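Local coordinates for gram-negative insecticidal protein (Chromobacterium piscinae, PDB 6FBM), which is an insecticidal toxin of the membrane attack complex/perforin family and probably acts by forming pores in target cell membranes, at residues F109-T120 with Y183-K191. Residues are numbered along the deposited sequence; the frame is centred on the assembly and turned at random.
Sequences FTTTDQQLTEIT and YSAASKTLK
T120 and S187 face each other as an antiparallel hydrogen-bonded pair: T120 N gives to S187 O at 2.7 Å, and S187 N returns the bond to T120 O, both nearly straight and in the carbonyl planes. Each carbonyl oxygen also receives a CA-H contact, S187 O from I119 CA and T120 O from A186 CA. The A186 methyl points toward the 109-120 segment, meeting I119 CG2 at 3.8 Å and D113 OD2 at 3.3 Å. The F109 ring sets its edge, at CE1, against A185 O at 3.4 Å, with CD1 near the A186 methyl. Beyond the pair, T120 OG1, held beside its own backbone N (chi1 -59°), meets the methyl CG2 of T189 at 3.2 Å, the two side chains crossing at about a right angle. I119 CD1 lies alongside K188 CG (3.6 Å), and the bent chain of E118 brings OE1 to L190 CD1 while OE2 bonds S443. A water donates to E118 O at 2.6 Å and accepts from L190 N, bridging the loop to the 3-10 turn.

Further out, T110 OG1 N-caps the helix by accepting from D113 N. The carboxylate of D113 bonds T233 on the neighbouring strand 232-239, S187 OG reaches S232, and K188 NZ turns to D379 O. Here, then, strand 120-134 joins strand 179-187 in the bent central sheet of the MACPF domain. Backbone bonds fix the register, while helix 111-115 meets the strand through D113 on the A186 methyl, F109 and I119 adding apolar contacts from the flanking chain; the buried D113 carboxylate is satisfied at least partly by a threonine hydroxyl.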
loop_
_atom_site.group_PDB
_atom_site.type_symbol
_atom_site.label_atom_id
_atom_site.label_comp_id
_atom_site.label_asym_id
_atom_site.label_seq_id
_atom_site.Cartn_x
_atom_site.Cartn_y
_atom_site.Cartn_z
ATOM N N PHE A 109 0.183 -35.786 15.041
ATOM C CA PHE A 109 -0.437 -36.533 16.142
ATOM C C PHE A 109 0.210 -36.180 17.462
ATOM O O PHE A 109 1.408 -35.908 17.517
ATOM C CB PHE A 109 -0.259 -38.040 15.937
ATOM C CG PHE A 109 -0.666 -38.526 14.580
ATOM C CD1 PHE A 109 -1.986 -38.479 14.182
ATOM C CD2 PHE A 109 0.281 -39.036 13.704
ATOM C CE1 PHE A 109 -2.363 -38.944 12.936
ATOM C CE2 PHE A 109 -0.075 -39.490 12.451
ATOM C CZ PHE A 109 -1.404 -39.440 12.060
ATOM N N THR A 110 -0.564 -36.219 18.540
ATOM C CA THR A 110 -0.002 -36.030 19.876
ATOM C C THR A 110 0.906 -37.214 20.165
ATOM O O THR A 110 0.745 -38.298 19.627
ATOM C CB THR A 110 -1.049 -35.959 20.997
ATOM O OG1 THR A 110 -1.796 -37.188 21.045
ATOM C CG2 THR A 110 -1.989 -34.756 20.824
ATOM N N THR A 111 1.871 -36.981 21.026
ATOM C CA THR A 111 2.768 -38.024 21.412
ATOM C C THR A 111 2.012 -39.157 22.162
ATOM O O THR A 111 2.321 -40.325 21.996
ATOM C CB THR A 111 3.951 -37.445 22.228
ATOM O OG1 THR A 111 4.989 -38.441 22.279
ATOM C CG2 THR A 111 3.532 -37.009 23.635
ATOM N N THR A 112 0.999 -38.811 22.943
ATOM C CA THR A 112 0.166 -39.821 23.591
ATOM C C THR A 112 -0.500 -40.780 22.557
ATOM O O THR A 112 -0.361 -42.008 22.651
ATOM C CB THR A 112 -0.889 -39.142 24.515
ATOM O OG1 THR A 112 -0.226 -38.497 25.613
ATOM C CG2 THR A 112 -1.869 -40.177 25.102
ATOM N N ASP A 113 -1.178 -40.202 21.562
ATOM C CA ASP A 113 -1.855 -40.984 20.520
ATOM C C ASP A 113 -0.901 -41.840 19.728
ATOM O O ASP A 113 -1.259 -42.928 19.297
ATOM C CB ASP A 113 -2.648 -40.077 19.567
ATOM C CG ASP A 113 -3.865 -39.450 20.228
ATOM O OD1 ASP A 113 -4.379 -39.992 21.192
ATOM O OD2 ASP A 113 -4.335 -38.400 19.796
ATOM N N GLN A 114 0.315 -41.354 19.514
ATOM C CA GLN A 114 1.315 -42.135 18.809
ATOM C C GLN A 114 1.621 -43.427 19.549
ATOM O O GLN A 114 1.765 -44.481 18.942
ATOM C CB GLN A 114 2.600 -41.323 18.635
ATOM C CG GLN A 114 2.513 -40.192 17.631
ATOM C CD GLN A 114 3.740 -39.312 17.659
ATOM O OE1 GLN A 114 3.650 -38.102 17.914
ATOM N NE2 GLN A 114 4.904 -39.907 17.401
ATOM N N GLN A 115 1.718 -43.323 20.863
ATOM C CA GLN A 115 2.093 -44.444 21.703
ATOM C C GLN A 115 0.888 -45.324 22.074
ATOM O O GLN A 115 1.045 -46.519 22.281
ATOM C CB GLN A 115 2.769 -43.942 22.970
ATOM C CG GLN A 115 3.983 -43.079 22.743
ATOM C CD GLN A 115 4.659 -42.713 24.067
ATOM O OE1 GLN A 115 5.577 -43.408 24.540
ATOM N NE2 GLN A 115 4.248 -41.594 24.647
ATOM N N LEU A 116 -0.299 -44.737 22.181
ATOM C CA LEU A 116 -1.486 -45.543 22.425
ATOM C C LEU A 116 -1.738 -46.574 21.334
ATOM O O LEU A 116 -1.333 -46.419 20.180
ATOM C CB LEU A 116 -2.732 -44.677 22.621
ATOM C CG LEU A 116 -2.772 -43.958 23.966
ATOM C CD1 LEU A 116 -4.046 -43.118 24.052
ATOM C CD2 LEU A 116 -2.695 -44.993 25.120
ATOM N N THR A 117 -2.427 -47.616 21.727
ATOM C CA THR A 117 -2.804 -48.679 20.848
ATOM C C THR A 117 -4.313 -48.513 20.632
ATOM O O THR A 117 -4.934 -47.646 21.264
ATOM C CB THR A 117 -2.330 -50.026 21.442
ATOM O OG1 THR A 117 -2.267 -51.008 20.424
ATOM C CG2 THR A 117 -3.199 -50.520 22.541
ATOM N N GLU A 118 -4.902 -49.246 19.681
ATOM C CA GLU A 118 -6.313 -49.034 19.295
ATOM C C GLU A 118 -6.642 -47.642 18.714
ATOM O O GLU A 118 -7.816 -47.223 18.680
ATOM C CB GLU A 118 -7.275 -49.287 20.483
ATOM C CG GLU A 118 -7.095 -50.582 21.263
ATOM C CD GLU A 118 -7.398 -51.823 20.456
ATOM O OE1 GLU A 118 -7.829 -51.739 19.276
ATOM O OE2 GLU A 118 -7.179 -52.905 21.047
ATOM N N ILE A 119 -5.604 -46.920 18.260
ATOM C CA ILE A 119 -5.759 -45.629 17.600
ATOM C C ILE A 119 -5.552 -45.893 16.118
ATOM O O ILE A 119 -4.650 -46.669 15.708
ATOM C CB ILE A 119 -4.718 -44.620 18.073
ATOM C CG1 ILE A 119 -4.812 -44.408 19.590
ATOM C CG2 ILE A 119 -4.853 -43.290 17.335
ATOM C CD1 ILE A 119 -6.043 -43.698 20.078
ATOM N N THR A 120 -6.394 -45.266 15.309
ATOM C CA THR A 120 -6.202 -45.270 13.871
ATOM C C THR A 120 -5.588 -43.922 13.484
ATOM O O THR A 120 -6.093 -42.846 13.873
ATOM C CB THR A 120 -7.507 -45.522 13.125
ATOM O OG1 THR A 120 -8.043 -46.800 13.532
ATOM C CG2 THR A 120 -7.260 -45.534 11.613
ATOM N N TYR A 183 -4.936 -33.029 6.769
ATOM C CA TYR A 183 -5.966 -33.216 7.768
ATOM C C TYR A 183 -5.613 -34.517 8.415
ATOM O O TYR A 183 -5.871 -35.589 7.862
ATOM C CB TYR A 183 -7.310 -33.270 7.058
ATOM C CG TYR A 183 -8.546 -33.366 7.930
ATOM C CD1 TYR A 183 -8.986 -32.285 8.668
ATOM C CD2 TYR A 183 -9.318 -34.505 7.919
ATOM C CE1 TYR A 183 -10.131 -32.382 9.426
ATOM C CE2 TYR A 183 -10.477 -34.589 8.661
ATOM C CZ TYR A 183 -10.882 -33.527 9.408
ATOM O OH TYR A 183 -12.031 -33.625 10.137
ATOM N N SER A 184 -4.976 -34.435 9.573
ATOM C CA SER A 184 -4.462 -35.643 10.234
ATOM C C SER A 184 -5.288 -35.995 11.467
ATOM O O SER A 184 -5.619 -35.115 12.280
ATOM C CB SER A 184 -2.980 -35.479 10.586
ATOM O OG SER A 184 -2.807 -34.532 11.609
ATOM N N ALA A 185 -5.613 -37.284 11.610
ATOM C CA ALA A 185 -6.517 -37.708 12.681
ATOM C C ALA A 185 -5.980 -38.920 13.405
ATOM O O ALA A 185 -5.578 -39.927 12.775
ATOM C CB ALA A 185 -7.922 -37.978 12.150
ATOM N N ALA A 186 -5.959 -38.807 14.733
ATOM C CA ALA A 186 -5.793 -39.947 15.613
ATOM C C ALA A 186 -7.190 -40.340 16.085
ATOM O O ALA A 186 -7.777 -39.649 16.923
ATOM C CB ALA A 186 -4.925 -39.574 16.794
ATOM N N SER A 187 -7.725 -41.431 15.530
ATOM C CA SER A 187 -9.112 -41.801 15.774
ATOM C C SER A 187 -9.164 -43.011 16.712
ATOM O O SER A 187 -8.403 -43.974 16.548
ATOM C CB SER A 187 -9.805 -42.131 14.461
ATOM O OG SER A 187 -9.955 -40.988 13.647
ATOM N N LYS A 188 -10.074 -42.937 17.679
ATOM C CA LYS A 188 -10.422 -44.041 18.530
ATOM C C LYS A 188 -11.609 -44.734 17.856
ATOM O O LYS A 188 -12.768 -44.429 18.169
ATOM C CB LYS A 188 -10.791 -43.490 19.915
ATOM C CG LYS A 188 -9.547 -43.334 20.800
ATOM C CD LYS A 188 -9.484 -42.225 21.849
ATOM C CE LYS A 188 -10.807 -41.794 22.425
ATOM N NZ LYS A 188 -10.591 -41.125 23.751
ATOM N N THR A 189 -11.340 -45.642 16.918
ATOM C CA THR A 189 -12.421 -46.186 16.086
ATOM C C THR A 189 -13.420 -47.054 16.854
ATOM O O THR A 189 -14.584 -47.135 16.497
ATOM C CB THR A 189 -11.930 -47.024 14.861
ATOM O OG1 THR A 189 -11.092 -48.091 15.283
ATOM C CG2 THR A 189 -11.169 -46.201 13.880
ATOM N N LEU A 190 -12.959 -47.690 17.923
ATOM C CA LEU A 190 -13.792 -48.528 18.769
ATOM C C LEU A 190 -14.911 -47.740 19.456
ATOM O O LEU A 190 -15.879 -48.335 19.935
ATOM C CB LEU A 190 -12.963 -49.291 19.803
ATOM C CG LEU A 190 -11.744 -50.072 19.332
ATOM C CD1 LEU A 190 -11.067 -50.750 20.507
ATOM C CD2 LEU A 190 -12.065 -51.016 18.184
ATOM N N LYS A 191 -14.802 -46.416 19.491
ATOM C CA LYS A 191 -15.887 -45.549 19.974
ATOM C C LYS A 191 -16.787 -44.990 18.871
ATOM O O LYS A 191 -17.564 -44.077 19.134
ATOM C CB LYS A 191 -15.303 -44.390 20.788
ATOM C CG LYS A 191 -14.398 -44.833 21.924
ATOM C CD LYS A 191 -14.142 -43.727 22.930
ATOM C CE LYS A 191 -15.300 -43.462 23.866
ATOM N NZ LYS A 191 -15.201 -42.058 24.344
HETATM O O HOH W 1 -10.319 -47.067 19.525
#